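Local coordinates for protein putative adenylate cyclase (Vibrio parahaemolyticus, PDB 2ACA) that is of unknown function but, as a CYTH-family protein related to class IV adenylate cyclases, may convert ATP to cyclic AMP, at residues Arg65-Gln68 against Pro69-Ile72; Lys78-Glu81 against Ala82-Glu86. All coordinates share one frame; numbering follows the deposited sequence.

Contacts 1 and 2 close two successive hairpins of the same antiparallel sheet, one at each end of strand 72-78, and their centres lie 23 Å apart. Contact 1, Arg65-Gln68 with Pro69-Ile72, is a surface turn held almost wholly by backbone hydrogen bonds and a pair of isoleucines. Contact 2, Lys78-Glu81 with Ala82-Glu86, is partly buried, leads to the outermost strand 85-89 and meets the second subunit; there charged side chains join the backbone bonds. Each loop has a proline after a cis peptide bond. Arg65 hydrogen-bonds a phosphate ion that Lys78 also approaches, consistent with a pocket for anions between the two.

Contact 1: Arg65-Gln68 against Pro69-Ile72; sequences REIQ and PAGI. With PO4 (phosphate ion), chain D.
Ile67 and Ile72 pair across a tight beta hairpin with a G1 beta bulge, a local backbone contact at the surface end of strands 61-68 and 72-78 in the CYTH-domain sheet. They form an antiparallel hydrogen-bonded pair: Ile67 N gives a short bond of 2.7 Å to Ile72 O. In return, Ile67 O accepts twice, from Gly71 N at 2.8 Å and from Ile72 N at 3.1 Å, both donors lying in the carbonyl plane. Two consecutive residues thus face one, which defines the bulge; Gly71 has the positive phi (80°) that favours glycine. Pro69, after a cis peptide bond, starts the return of the chain. Glu66 CA adds a C-H...O contact to Ile72 O at 3.3 Å.

The isoleucine side chains lie alongside each other, pointing the same way, with CB of Ile67 4.1 Å from CB of Ile72. In Ile67, CG1 lies anti to the carbonyl carbon (chi1 -60°), and its CD1 comes alongside CG2 of Ile72; on its other branch, CG2 of Ile67 meets CB of Ala70.

Arg65 reaches away from the turn, its chain bending at chi3 (-58°). NH1 and NH2 both donate to O4 of a phosphate ion, NH1 at 2.9 Å, with O4 at the guanidinium edge and in its plane. This ion probably comes from the crystallisation liquor. NE forms salt bridges with Asp45 and Glu43, which help fix the guanidinium.

Strand 35-49 flanks the hairpin: Ile67 packs on Phe38, Ile72 touches Met37, and Asn41 accepts a hydrogen bond from Ala70 N.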
ATOM      1  N   ARG A  65       4.733  -8.709   0.271  1.00  7.45           N
ATOM      2  CA  ARG A  65       4.477 -10.109  -0.073  1.00  9.98           C
ATOM      3  C   ARG A  65       3.609 -10.255  -1.297  1.00 10.35           C
ATOM      4  O   ARG A  65       2.620  -9.545  -1.447  1.00 13.38           O
ATOM      5  CB  ARG A  65       3.816 -10.822   1.122  1.00 13.57           C
ATOM      6  CG  ARG A  65       3.177 -12.179   0.812  1.00 12.37           C
ATOM      7  CD  ARG A  65       2.477 -12.763   2.058  1.00  8.71           C
ATOM      8  NE  ARG A  65       3.399 -12.922   3.179  1.00 11.91           N
ATOM      9  CZ  ARG A  65       3.030 -13.258   4.413  1.00 12.35           C
ATOM     10  NH1 ARG A  65       1.751 -13.469   4.693  1.00 11.22           N
ATOM     11  NH2 ARG A  65       3.937 -13.384   5.372  1.00 14.81           N
ATOM     12  N   GLU A  66       3.990 -11.184  -2.168  1.00  8.56           N
ATOM     13  CA  GLU A  66       3.249 -11.455  -3.396  1.00  9.83           C
ATOM     14  C   GLU A  66       2.997 -12.956  -3.516  1.00 12.25           C
ATOM     15  O   GLU A  66       3.899 -13.771  -3.324  1.00  9.32           O
ATOM     16  CB  GLU A  66       4.028 -10.967  -4.620  1.00 15.05           C
ATOM     17  CG  GLU A  66       3.391 -11.347  -5.943  1.00 19.47           C
ATOM     18  CD  GLU A  66       4.099 -10.726  -7.139  1.00 19.17           C
ATOM     19  OE1 GLU A  66       5.328 -10.892  -7.262  1.00 23.19           O
ATOM     20  OE2 GLU A  66       3.423 -10.077  -7.961  1.00 23.11           O
ATOM     21  N   ILE A  67       1.756 -13.301  -3.829  1.00 17.85           N
ATOM     22  CA  ILE A  67       1.343 -14.682  -3.973  1.00 18.50           C
ATOM     23  C   ILE A  67       0.827 -14.862  -5.392  1.00 20.28           C
ATOM     24  O   ILE A  67      -0.120 -14.195  -5.807  1.00 21.79           O
ATOM     25  CB  ILE A  67       0.225 -15.028  -2.952  1.00 14.10           C
ATOM     26  CG1 ILE A  67       0.749 -14.811  -1.523  1.00 11.55           C
ATOM     27  CG2 ILE A  67      -0.220 -16.477  -3.131  1.00 15.25           C
ATOM     28  CD1 ILE A  67      -0.292 -14.972  -0.440  1.00 12.03           C
ATOM     29  N   GLN A  68       1.468 -15.757  -6.136  1.00 21.36           N
ATOM     30  CA  GLN A  68       1.080 -16.027  -7.513  1.00 22.45           C
ATOM     31  C   GLN A  68       0.756 -17.495  -7.710  1.00 22.12           C
ATOM     32  O   GLN A  68       1.338 -18.357  -7.055  1.00 20.18           O
ATOM     33  CB  GLN A  68       2.199 -15.604  -8.464  1.00 42.00           C
ATOM     34  CG  GLN A  68       2.099 -14.140  -8.884  1.00 45.98           C
ATOM     35  CD  GLN A  68       3.399 -13.586  -9.422  1.00 48.11           C
ATOM     36  OE1 GLN A  68       3.422 -12.525 -10.049  1.00 51.28           O
ATOM     37  NE2 GLN A  68       4.494 -14.292  -9.167  1.00 49.52           N
ATOM     38  N   PRO A  69      -0.147 -17.804  -8.656  1.00 19.05           N
ATOM     39  CA  PRO A  69      -0.845 -16.844  -9.521  1.00 17.18           C
ATOM     40  C   PRO A  69      -2.110 -16.164  -8.981  1.00 16.70           C
ATOM     41  O   PRO A  69      -2.830 -15.528  -9.742  1.00 18.90           O
ATOM     42  CB  PRO A  69      -1.138 -17.674 -10.768  1.00 17.58           C
ATOM     43  CG  PRO A  69      -1.433 -19.022 -10.180  1.00 18.71           C
ATOM     44  CD  PRO A  69      -0.343 -19.185  -9.137  1.00 17.33           C
ATOM     45  N   ALA A  70      -2.390 -16.297  -7.688  1.00 17.14           N
ATOM     46  CA  ALA A  70      -3.579 -15.673  -7.125  1.00 16.93           C
ATOM     47  C   ALA A  70      -3.535 -14.161  -7.335  1.00 17.36           C
ATOM     48  O   ALA A  70      -4.572 -13.514  -7.480  1.00 16.26           O
ATOM     49  CB  ALA A  70      -3.687 -15.983  -5.653  1.00 18.19           C
ATOM     50  N   GLY A  71      -2.329 -13.606  -7.336  1.00 17.07           N
ATOM     51  CA  GLY A  71      -2.182 -12.178  -7.533  1.00 18.10           C
ATOM     52  C   GLY A  71      -2.460 -11.388  -6.269  1.00 16.41           C
ATOM     53  O   GLY A  71      -2.904 -10.245  -6.330  1.00 15.59           O
ATOM     54  N   ILE A  72      -2.202 -12.002  -5.119  1.00 12.46           N
ATOM     55  CA  ILE A  72      -2.419 -11.341  -3.841  1.00 12.54           C
ATOM     56  C   ILE A  72      -1.111 -10.662  -3.488  1.00 11.40           C
ATOM     57  O   ILE A  72      -0.052 -11.291  -3.524  1.00 11.13           O
ATOM     58  CB  ILE A  72      -2.818 -12.359  -2.733  1.00 16.46           C
ATOM     59  CG1 ILE A  72      -4.231 -12.879  -3.002  1.00 17.34           C
ATOM     60  CG2 ILE A  72      -2.762 -11.713  -1.365  1.00 16.26           C
ATOM     61  CD1 ILE A  72      -4.670 -13.990  -2.056  1.00 17.57           C
TER
HETATM   62  P   PO4 D 304       2.149 -15.562   7.939  1.00 47.28           P
HETATM   63  O1  PO4 D 304       3.601 -15.852   7.807  1.00 47.55           O
HETATM   64  O2  PO4 D 304       1.738 -15.715   9.359  1.00 48.96           O
HETATM   65  O3  PO4 D 304       1.378 -16.509   7.097  1.00 48.82           O
HETATM   66  O4  PO4 D 304       1.878 -14.172   7.494  1.00 49.87           O

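Contact 2: Lys78-Glu81 against Ala82-Glu86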
ATOM      1  N   LYS A  78       4.579  -6.557  11.353  1.00 11.38           N
ATOM      2  CA  LYS A  78       4.326  -7.390  12.521  1.00 15.02           C
ATOM      3  C   LYS A  78       5.049  -6.839  13.734  1.00 15.09           C
ATOM      4  O   LYS A  78       6.139  -6.271  13.608  1.00 12.87           O
ATOM      5  CB  LYS A  78       4.794  -8.828  12.275  1.00 22.72           C
ATOM      6  CG  LYS A  78       3.944  -9.622  11.295  1.00 27.25           C
ATOM      7  CD  LYS A  78       4.512 -11.021  11.096  1.00 30.69           C
ATOM      8  CE  LYS A  78       3.653 -11.871  10.168  1.00 32.17           C
ATOM      9  NZ  LYS A  78       2.337 -12.218  10.773  1.00 36.68           N
ATOM     10  N   GLY A  79       4.440  -7.024  14.907  1.00 16.55           N
ATOM     11  CA  GLY A  79       5.036  -6.540  16.145  1.00 19.47           C
ATOM     12  C   GLY A  79       4.662  -5.100  16.452  1.00 22.26           C
ATOM     13  O   GLY A  79       3.891  -4.493  15.704  1.00 20.57           O
ATOM     14  N   PRO A  80       5.187  -4.518  17.542  1.00 25.27           N
ATOM     15  CA  PRO A  80       6.107  -5.164  18.484  1.00 28.31           C
ATOM     16  C   PRO A  80       5.416  -6.202  19.367  1.00 31.54           C
ATOM     17  O   PRO A  80       6.025  -7.192  19.758  1.00 33.03           O
ATOM     18  CB  PRO A  80       6.655  -3.988  19.289  1.00 28.45           C
ATOM     19  CG  PRO A  80       5.492  -3.053  19.330  1.00 26.20           C
ATOM     20  CD  PRO A  80       4.990  -3.100  17.897  1.00 26.05           C
ATOM     21  N   GLU A  81       4.144  -5.971  19.678  1.00 36.86           N
ATOM     22  CA  GLU A  81       3.392  -6.909  20.503  1.00 39.88           C
ATOM     23  C   GLU A  81       3.391  -8.285  19.837  1.00 40.79           C
ATOM     24  O   GLU A  81       3.182  -8.403  18.630  1.00 40.64           O
ATOM     25  CB  GLU A  81       1.952  -6.421  20.698  1.00 47.23           C
ATOM     26  CG  GLU A  81       1.826  -5.137  21.506  1.00 49.47           C
ATOM     27  CD  GLU A  81       2.263  -3.902  20.736  1.00 51.71           C
ATOM     28  OE1 GLU A  81       2.284  -2.802  21.331  1.00 51.70           O
ATOM     29  OE2 GLU A  81       2.581  -4.027  19.535  1.00 52.42           O
ATOM     30  N   ALA A  82       3.631  -9.319  20.637  1.00 46.44           N
ATOM     31  CA  ALA A  82       3.678 -10.694  20.151  1.00 47.86           C
ATOM     32  C   ALA A  82       2.588 -11.067  19.147  1.00 49.08           C
ATOM     33  O   ALA A  82       2.855 -11.768  18.169  1.00 51.08           O
ATOM     34  CB  ALA A  82       3.633 -11.654  21.335  1.00 39.74           C
ATOM     35  N   ASP A  83       1.368 -10.597  19.390  1.00 39.65           N
ATOM     36  CA  ASP A  83       0.233 -10.910  18.526  1.00 39.31           C
ATOM     37  C   ASP A  83      -0.259  -9.770  17.633  1.00 37.08           C
ATOM     38  O   ASP A  83      -1.382  -9.823  17.129  1.00 37.34           O
ATOM     39  CB  ASP A  83      -0.936 -11.382  19.387  1.00 96.11           C
ATOM     40  CG  ASP A  83      -1.310 -10.372  20.453  1.00100.09           C
ATOM     41  OD1 ASP A  83      -0.509 -10.181  21.393  1.00103.11           O
ATOM     42  OD2 ASP A  83      -2.393  -9.760  20.345  1.00102.61           O
ATOM     43  N   ARG A  84       0.560  -8.745  17.429  1.00 26.17           N
ATOM     44  CA  ARG A  84       0.134  -7.631  16.590  1.00 23.21           C
ATOM     45  C   ARG A  84       0.601  -7.784  15.149  1.00 20.41           C
ATOM     46  O   ARG A  84       1.787  -7.990  14.878  1.00 18.70           O
ATOM     47  CB  ARG A  84       0.644  -6.297  17.160  1.00 41.00           C
ATOM     48  CG  ARG A  84       0.157  -5.058  16.398  1.00 42.44           C
ATOM     49  CD  ARG A  84       0.774  -3.776  16.954  1.00 43.58           C
ATOM     50  NE  ARG A  84       0.380  -2.593  16.190  1.00 46.36           N
ATOM     51  CZ  ARG A  84       0.809  -1.354  16.436  1.00 47.21           C
ATOM     52  NH1 ARG A  84       1.654  -1.121  17.435  1.00 45.61           N
ATOM     53  NH2 ARG A  84       0.392  -0.344  15.681  1.00 45.97           N
ATOM     54  N   CYS A  85      -0.343  -7.688  14.225  1.00 21.88           N
ATOM     55  CA  CYS A  85      -0.028  -7.798  12.811  1.00 20.51           C
ATOM     56  C   CYS A  85      -0.984  -6.942  11.995  1.00 20.17           C
ATOM     57  O   CYS A  85      -2.204  -7.102  12.065  1.00 19.21           O
ATOM     58  CB  CYS A  85      -0.118  -9.253  12.352  1.00 25.41           C
ATOM     59  SG  CYS A  85       0.237  -9.497  10.601  1.00 29.79           S
ATOM     60  N   GLU A  86      -0.426  -6.021  11.225  1.00 22.58           N
ATOM     61  CA  GLU A  86      -1.249  -5.162  10.397  1.00 22.68           C
ATOM     62  C   GLU A  86      -0.861  -5.323   8.936  1.00 20.81           C
ATOM     63  O   GLU A  86       0.292  -5.599   8.608  1.00 20.78           O
ATOM     64  CB  GLU A  86      -1.108  -3.707  10.844  1.00 35.03           C
ATOM     65  CG  GLU A  86      -1.472  -3.506  12.305  1.00 37.65           C
ATOM     66  CD  GLU A  86      -1.553  -2.046  12.699  1.00 40.37           C
ATOM     67  OE1 GLU A  86      -2.442  -1.338  12.181  1.00 41.38           O
ATOM     68  OE2 GLU A  86      -0.728  -1.608  13.526  1.00 43.10           O
TER
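Backbone bonds join Gly79 to Arg84 and Arg84 to Glu81, closing the loop between strands 72-78 and 85-89. Gly79 N donates to Arg84 O at 2.8 Å, nearly straight. Arg84 N binds Glu81 O at 2.9 Å from above the carbonyl plane, closing a type I turn from Glu81 to Arg84. Lys78 and Cys85 form the adjoining antiparallel non-hydrogen-bonded pair. Pro80 follows a cis peptide bond, and Gly79 adopts backbone angles, with positive phi, at which a side chain would press against the carbonyl O of Lys78.

The hairpin leads into 85-89, an outermost strand of the CYTH sheet within the chain. Family members gather charged side chains inside a strand-built tunnel to bind phosphate-rich substrates; the phosphate ion held by Arg65, though probably from the crystallisation liquor, lies about 4 Å from the Lys78 side chain and may mark such a site.

Among the charged groups, Arg84 grips Glu86 side-on: NE and NH2 both bond to Glu86 OE2, NH2 at 2.7 Å, with the acceptor close to the guanidinium plane. A long salt bridge of 3.7 Å links Arg84 NH1 to Glu81 OE2, a buried oxygen without a hydrogen-bond partner, and completes a Glu81-Arg84-Glu86 salt-bridge network. Glu81 OE2 lies at the guanidinium edge; the Glu81 carboxylate and Arg84 guanidinium planes are 54° apart. With CG anti to the backbone N (chi1 -176°) and an extended chain, Arg84 runs alongside Glu81, bringing Arg84 CD 3.2 Å from Glu81 OE2. Ser98 of the second subunit adds weak hydrogen bonds to Arg84 NH2 and Glu86 OE2.

In packing, Lys78 bends at chi4 (-68°), placing NZ 3.4 Å from Cys85 SG; NZ also has a long, weak ion pair with Glu12. Pro80 CD lies beside Arg84 NH1, and Asn102 of the second subunit packs against both residues.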